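Local coordinates for protein aphrodisin (Mesocricetus auratus, PDB 1E5P) that probably carries small odorant molecules in a lipocalin barrel and acts as an aphrodisiac pheromone that elicits copulatory behaviour in male hamsters, at residues F31-I36 with M45-Y50; T60-Y65 with Y72-E77. One frame throughout, in Å; residues are numbered along the deposited sequence.

Contact 1: F31-I36 with M45-Y50; sequences FYFRHI and MEITFY
Y32 and Y50 form a hydrogen-bonded antiparallel pair of the hairpin: Y32 N donates to Y50 O at 2.8 Å, and Y50 N returns a bond to Y32 O. Farther along, R34 N and H35 N both donate to T48 O, at 2.9 Å and 3.1 Å, from the same face of its carbonyl plane. Two consecutive residues opposite one are the mark of a classic beta bulge, and the register moves by one between the F33–F49 and H35–T48 pairs. T48 N then closes the H35 pair with a bond to H35 O.

Apolar contacts gather on the face bearing F33, I36, I47 and F49. The F33 ring carbon CE1 lies 3.4 Å from I47 CG2, a methyl set anti to its own backbone N. I36 CG2 presses on M45, a selenomethionine, with CG only 3.5 Å away, a tight carbon pair. F31 has two conformers, so the offset approach of its ring edge to the F49 face (centroids 5.8 Å apart, planes at 83°) is only tentative.

Y32, H35, T48 and Y50 point to the other face. R34, in the bulge, bends at chi2 (-72°), laying one guanidinium face over the ring edge of Y50, with R34 NE 3.6 Å from Y50 CD2; the guanidinium and ring planes lie 58° apart, so the two are not stacked. NH1 bonds its own neighbour F33 O, while NE reaches P150 O and NH2 forms a salt bridge with D147, fixing the rotation of the group.

Strand 8-17 flanks the 32-39 side and strand 56-66 the 44-53 side. F31 and F33 touch V110 of strand 105-113, whereas Y50 also touches C149 near the C-terminus.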
loop_
_atom_site.group_PDB
_atom_site.type_symbol
_atom_site.label_atom_id
_atom_site.label_comp_id
_atom_site.label_asym_id
_atom_site.label_seq_id
_atom_site.Cartn_x
_atom_site.Cartn_y
_atom_site.Cartn_z
ATOM N N PHE A 31 4.774 -2.697 4.388
ATOM C CA PHE A 31 5.369 -3.389 3.233
ATOM C C PHE A 31 5.995 -2.387 2.284
ATOM O O PHE A 31 5.618 -1.210 2.208
ATOM C CB PHE A 31 4.323 -4.281 2.588
ATOM C CG PHE A 31 3.347 -3.409 1.825
ATOM C CD1 PHE A 31 2.327 -2.717 2.436
ATOM C CD2 PHE A 31 3.521 -3.307 0.456
ATOM C CE1 PHE A 31 1.487 -1.912 1.666
ATOM C CE2 PHE A 31 2.683 -2.524 -0.311
ATOM C CZ PHE A 31 1.659 -1.822 0.307
ATOM N N TYR A 32 7.009 -2.928 1.618
ATOM C CA TYR A 32 7.846 -2.145 0.733
ATOM C C TYR A 32 7.646 -2.623 -0.714
ATOM O O TYR A 32 8.162 -3.669 -1.106
ATOM C CB TYR A 32 9.306 -2.287 1.163
ATOM C CG TYR A 32 9.558 -1.965 2.641
ATOM C CD1 TYR A 32 9.467 -2.911 3.636
ATOM C CD2 TYR A 32 9.844 -0.647 2.979
ATOM C CE1 TYR A 32 9.697 -2.558 4.968
ATOM C CE2 TYR A 32 10.090 -0.285 4.297
ATOM C CZ TYR A 32 9.996 -1.246 5.274
ATOM O OH TYR A 32 10.219 -0.910 6.601
ATOM N N PHE A 33 6.862 -1.830 -1.468
ATOM C CA PHE A 33 6.639 -2.221 -2.862
ATOM C C PHE A 33 7.940 -2.383 -3.647
ATOM O O PHE A 33 8.946 -1.735 -3.375
ATOM C CB PHE A 33 5.858 -1.117 -3.613
ATOM C CG PHE A 33 4.378 -1.138 -3.589
ATOM C CD1 PHE A 33 3.645 -2.078 -4.300
ATOM C CD2 PHE A 33 3.678 -0.154 -2.902
ATOM C CE1 PHE A 33 2.267 -2.059 -4.294
ATOM C CE2 PHE A 33 2.291 -0.127 -2.891
ATOM C CZ PHE A 33 1.598 -1.090 -3.581
ATOM N N ARG A 34 7.864 -3.240 -4.678
ATOM C CA ARG A 34 8.916 -3.334 -5.678
ATOM C C ARG A 34 8.312 -3.262 -7.090
ATOM O O ARG A 34 8.940 -2.621 -7.948
ATOM C CB ARG A 34 9.743 -4.622 -5.566
ATOM C CG ARG A 34 10.628 -4.653 -4.297
ATOM C CD ARG A 34 11.785 -3.687 -4.450
ATOM N NE ARG A 34 12.763 -3.649 -3.343
ATOM C CZ ARG A 34 12.601 -2.826 -2.304
ATOM N NH1 ARG A 34 11.552 -2.021 -2.218
ATOM N NH2 ARG A 34 13.533 -2.782 -1.348
ATOM N N HIS A 35 7.132 -3.836 -7.323
ATOM C CA HIS A 35 6.649 -3.826 -8.729
ATOM C C HIS A 35 5.191 -4.218 -8.762
ATOM O O HIS A 35 4.713 -4.883 -7.838
ATOM C CB HIS A 35 7.435 -4.932 -9.484
ATOM C CG HIS A 35 7.554 -4.653 -10.961
ATOM N ND1 HIS A 35 8.597 -3.909 -11.470
ATOM C CD2 HIS A 35 6.781 -4.981 -12.007
ATOM C CE1 HIS A 35 8.470 -3.800 -12.784
ATOM N NE2 HIS A 35 7.366 -4.436 -13.141
ATOM N N ILE A 36 4.475 -3.770 -9.803
ATOM C CA ILE A 36 3.101 -4.174 -10.016
ATOM C C ILE A 36 3.034 -4.633 -11.497
ATOM O O ILE A 36 3.566 -3.917 -12.333
ATOM C CB ILE A 36 2.107 -3.021 -9.820
ATOM C CG1 ILE A 36 2.109 -2.587 -8.341
ATOM C CG2 ILE A 36 0.702 -3.439 -10.247
ATOM C CD1 ILE A 36 1.222 -1.379 -8.072
HETATM N N MSE A 45 -3.839 -8.116 -10.625
HETATM C CA MSE A 45 -2.728 -7.161 -10.384
HETATM C C MSE A 45 -1.740 -7.898 -9.472
HETATM O O MSE A 45 -2.104 -8.102 -8.314
HETATM C CB MSE A 45 -3.187 -5.849 -9.727
HETATM C CG MSE A 45 -2.197 -4.947 -9.046
HETATM SE SE MSE A 45 -2.633 -3.298 -8.389
HETATM C CE MSE A 45 -4.404 -3.487 -8.274
ATOM N N GLU A 46 -0.627 -8.344 -10.042
ATOM C CA GLU A 46 0.369 -9.014 -9.216
ATOM C C GLU A 46 1.252 -7.972 -8.540
ATOM O O GLU A 46 1.819 -7.116 -9.205
ATOM C CB GLU A 46 1.259 -9.927 -10.025
ATOM C CG GLU A 46 2.363 -10.490 -9.133
ATOM C CD GLU A 46 3.310 -11.340 -9.955
ATOM O OE1 GLU A 46 3.320 -11.107 -11.180
ATOM O OE2 GLU A 46 3.969 -12.180 -9.330
ATOM N N ILE A 47 1.394 -8.092 -7.221
ATOM C CA ILE A 47 2.194 -7.098 -6.499
ATOM C C ILE A 47 3.423 -7.806 -5.927
ATOM O O ILE A 47 3.235 -8.841 -5.291
ATOM C CB ILE A 47 1.375 -6.453 -5.350
ATOM C CG1 ILE A 47 0.143 -5.754 -5.956
ATOM C CG2 ILE A 47 2.216 -5.456 -4.588
ATOM C CD1 ILE A 47 -0.886 -5.275 -4.969
ATOM N N THR A 48 4.594 -7.257 -6.208
ATOM C CA THR A 48 5.845 -7.837 -5.665
ATOM C C THR A 48 6.334 -6.818 -4.615
ATOM O O THR A 48 6.347 -5.641 -4.926
ATOM C CB THR A 48 6.878 -7.959 -6.780
ATOM O OG1 THR A 48 6.342 -8.854 -7.780
ATOM C CG2 THR A 48 8.194 -8.553 -6.268
ATOM N N PHE A 49 6.667 -7.338 -3.449
ATOM C CA PHE A 49 7.051 -6.427 -2.366
ATOM C C PHE A 49 7.879 -7.168 -1.334
ATOM O O PHE A 49 7.965 -8.405 -1.339
ATOM C CB PHE A 49 5.775 -5.869 -1.702
ATOM C CG PHE A 49 4.891 -6.920 -1.084
ATOM C CD1 PHE A 49 3.989 -7.636 -1.862
ATOM C CD2 PHE A 49 4.963 -7.223 0.267
ATOM C CE1 PHE A 49 3.189 -8.624 -1.324
ATOM C CE2 PHE A 49 4.158 -8.197 0.831
ATOM C CZ PHE A 49 3.248 -8.889 0.038
ATOM N N TYR A 50 8.498 -6.369 -0.470
ATOM C CA TYR A 50 9.218 -6.964 0.653
ATOM C C TYR A 50 8.483 -6.651 1.967
ATOM O O TYR A 50 7.850 -5.602 2.117
ATOM C CB TYR A 50 10.636 -6.349 0.803
ATOM C CG TYR A 50 11.692 -7.037 -0.034
ATOM C CD1 TYR A 50 12.325 -8.188 0.435
ATOM C CD2 TYR A 50 12.054 -6.525 -1.284
ATOM C CE1 TYR A 50 13.304 -8.826 -0.312
ATOM C CE2 TYR A 50 13.032 -7.156 -2.033
ATOM C CZ TYR A 50 13.636 -8.303 -1.549
ATOM O OH TYR A 50 14.598 -8.950 -2.285
#

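Contact 2: T60-Y65 with Y72-E77; sequences TTVIGY and YETQFE. Unlike the reference sequence in segment 72-77: E73 (reference Gln).
At the edge of the Y72 ring, near its plane, lies G64 O, 3.7 Å from CD2, within a beta hairpin in the wall of the lipocalin barrel; beyond this hairpin the ring also meets those of F82 and F3. The Y65 ring has I63 CG2 over one face, 3.3 Å above its plane and offset toward the rim, and E73 O near its edge; both contacts are tentative, since Y65 is modelled in two conformers. F76 is approached obliquely by V62 CG1, 4.0 Å from CD1, and by T60 CG2, and its ring forms an edge-to-face pair with that of F49.

One antiparallel hydrogen-bonded pair defines the hairpin: Y65 N donates to E73 O at 2.9 Å, and E73 N to Y65 O at 3.0 Å.

Two residues back from Y65, at I63, side chain and solvent take over from direct backbone pairing. With OG1 anti to its backbone N (chi1 -164°), T74 swings that hydroxyl across to V62 and I63. It donates to I63 O at 2.8 Å from well above the carbonyl plane (64° out of it). A water also donates to I63 O and accepts from Q75 N, at 2.9 Å from that nitrogen.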
loop_
_atom_site.group_PDB
_atom_site.type_symbol
_atom_site.label_atom_id
_atom_site.label_comp_id
_atom_site.label_asym_id
_atom_site.label_seq_id
_atom_site.Cartn_x
_atom_site.Cartn_y
_atom_site.Cartn_z
ATOM N N THR A 60 8.110 -11.146 -1.618
ATOM C CA THR A 60 6.804 -11.753 -1.697
ATOM C C THR A 60 6.022 -11.330 -2.926
ATOM O O THR A 60 6.202 -10.216 -3.415
ATOM C CB THR A 60 6.017 -11.169 -0.463
ATOM O OG1 THR A 60 6.838 -11.287 0.726
ATOM C CG2 THR A 60 4.712 -11.882 -0.245
ATOM N N THR A 61 5.189 -12.257 -3.431
ATOM C CA THR A 61 4.264 -11.868 -4.490
ATOM C C THR A 61 2.849 -12.273 -4.058
ATOM O O THR A 61 2.657 -13.327 -3.429
ATOM C CB THR A 61 4.526 -12.502 -5.864
ATOM O OG1 THR A 61 4.503 -13.924 -5.719
ATOM C CG2 THR A 61 5.852 -12.037 -6.434
ATOM N N VAL A 62 1.878 -11.421 -4.334
ATOM C CA VAL A 62 0.479 -11.736 -4.108
ATOM C C VAL A 62 -0.287 -11.259 -5.362
ATOM O O VAL A 62 0.231 -10.438 -6.124
ATOM C CB VAL A 62 -0.163 -11.065 -2.882
ATOM C CG1 VAL A 62 0.488 -11.553 -1.599
ATOM C CG2 VAL A 62 -0.106 -9.556 -2.991
ATOM N N ILE A 63 -1.469 -11.802 -5.556
ATOM C CA ILE A 63 -2.306 -11.386 -6.680
ATOM C C ILE A 63 -3.578 -10.692 -6.192
ATOM O O ILE A 63 -4.249 -11.235 -5.315
ATOM C CB ILE A 63 -2.700 -12.574 -7.570
ATOM C CG1 ILE A 63 -1.471 -13.322 -8.071
ATOM C CG2 ILE A 63 -3.571 -12.089 -8.740
ATOM C CD1 ILE A 63 -0.572 -12.533 -8.985
ATOM N N GLY A 64 -3.855 -9.506 -6.711
ATOM C CA GLY A 64 -5.093 -8.802 -6.393
ATOM C C GLY A 64 -6.083 -9.100 -7.549
ATOM O O GLY A 64 -5.703 -8.977 -8.717
ATOM N N TYR A 65 -7.294 -9.428 -7.178
ATOM C CA TYR A 65 -8.334 -9.791 -8.148
ATOM C C TYR A 65 -9.420 -8.729 -8.148
ATOM O O TYR A 65 -10.047 -8.496 -7.124
ATOM C CB TYR A 65 -8.927 -11.157 -7.767
ATOM C CG TYR A 65 -7.896 -12.272 -7.875
ATOM C CD1 TYR A 65 -7.642 -12.814 -9.125
ATOM C CD2 TYR A 65 -7.187 -12.723 -6.776
ATOM C CE1 TYR A 65 -6.694 -13.817 -9.286
ATOM C CE2 TYR A 65 -6.242 -13.750 -6.932
ATOM C CZ TYR A 65 -6.010 -14.272 -8.182
ATOM O OH TYR A 65 -5.073 -15.266 -8.352
ATOM N N TYR A 72 -10.071 -4.405 -5.581
ATOM C CA TYR A 72 -9.239 -5.577 -5.707
ATOM C C TYR A 72 -9.212 -6.307 -4.341
ATOM O O TYR A 72 -9.200 -5.628 -3.308
ATOM C CB TYR A 72 -7.795 -5.229 -6.030
ATOM C CG TYR A 72 -7.573 -4.697 -7.435
ATOM C CD1 TYR A 72 -7.718 -3.348 -7.682
ATOM C CD2 TYR A 72 -7.247 -5.570 -8.465
ATOM C CE1 TYR A 72 -7.536 -2.845 -8.975
ATOM C CE2 TYR A 72 -7.054 -5.067 -9.747
ATOM C CZ TYR A 72 -7.206 -3.728 -9.989
ATOM O OH TYR A 72 -6.990 -3.252 -11.265
ATOM N N GLU A 73 -9.263 -7.611 -4.370
ATOM C CA GLU A 73 -9.143 -8.428 -3.178
ATOM C C GLU A 73 -7.888 -9.287 -3.269
ATOM O O GLU A 73 -7.546 -9.827 -4.315
ATOM C CB GLU A 73 -10.378 -9.309 -2.962
ATOM C CG GLU A 73 -11.614 -8.467 -2.707
ATOM C CD GLU A 73 -12.853 -9.241 -2.321
ATOM O OE1 GLU A 73 -12.792 -10.499 -2.243
ATOM O OE2 GLU A 73 -13.871 -8.551 -2.102
ATOM N N THR A 74 -7.164 -9.385 -2.160
ATOM C CA THR A 74 -5.973 -10.199 -2.043
ATOM C C THR A 74 -5.845 -10.744 -0.611
ATOM O O THR A 74 -6.248 -10.089 0.347
ATOM C CB THR A 74 -4.674 -9.498 -2.470
ATOM O OG1 THR A 74 -3.649 -10.522 -2.655
ATOM C CG2 THR A 74 -4.194 -8.527 -1.411
ATOM N N GLN A 75 -5.329 -11.965 -0.509
ATOM C CA GLN A 75 -5.108 -12.576 0.796
ATOM C C GLN A 75 -3.654 -12.344 1.189
ATOM O O GLN A 75 -2.732 -12.747 0.476
ATOM C CB GLN A 75 -5.421 -14.089 0.765
ATOM C CG GLN A 75 -6.929 -14.318 0.702
ATOM C CD GLN A 75 -7.368 -15.692 1.158
ATOM O OE1 GLN A 75 -7.245 -16.037 2.329
ATOM N NE2 GLN A 75 -7.900 -16.458 0.208
ATOM N N PHE A 76 -3.439 -11.617 2.291
ATOM C CA PHE A 76 -2.093 -11.379 2.801
ATOM C C PHE A 76 -2.253 -10.806 4.218
ATOM O O PHE A 76 -2.872 -9.752 4.355
ATOM C CB PHE A 76 -1.235 -10.439 1.955
ATOM C CG PHE A 76 0.185 -10.344 2.540
ATOM C CD1 PHE A 76 1.097 -11.346 2.336
ATOM C CD2 PHE A 76 0.508 -9.240 3.293
ATOM C CE1 PHE A 76 2.380 -11.241 2.899
ATOM C CE2 PHE A 76 1.782 -9.127 3.856
ATOM C CZ PHE A 76 2.691 -10.137 3.640
ATOM N N GLU A 77 -1.826 -11.569 5.223
ATOM C CA GLU A 77 -2.000 -11.084 6.598
ATOM C C GLU A 77 -3.477 -10.791 6.851
ATOM O O GLU A 77 -3.854 -9.819 7.517
ATOM C CB GLU A 77 -1.112 -9.887 6.901
ATOM C CG GLU A 77 0.376 -10.210 6.927
ATOM C CD GLU A 77 0.842 -11.033 8.089
ATOM O OE1 GLU A 77 0.070 -11.372 9.003
ATOM O OE2 GLU A 77 2.058 -11.372 8.100
HETATM O O HOH W 1 -4.900 -13.033 -3.122
#

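Contact 1 and contact 2 are two hairpins of one antiparallel sheet, linked by the pairing of strand 44-53 with strand 56-66: M45 O lies 2.8 Å from G64 N and F49 O 2.8 Å from T60 N, both probable hydrogen bonds. Contact 1 is the more buried, with 8 of its 12 touching residues buried against 3 of 10. The surface buried between the segments is 561 Å² in contact 1 and 375 Å² in contact 2. In contact 1 direct backbone bonds continue through a bulge, and much of the side-chain packing is aromatic and aliphatic. Contact 2 lies nearer the surface and has a single bridged pair, with a threonine hydroxyl and a water serving where the strands separate. M45 CE against Y72 CE1 continues the packing between them.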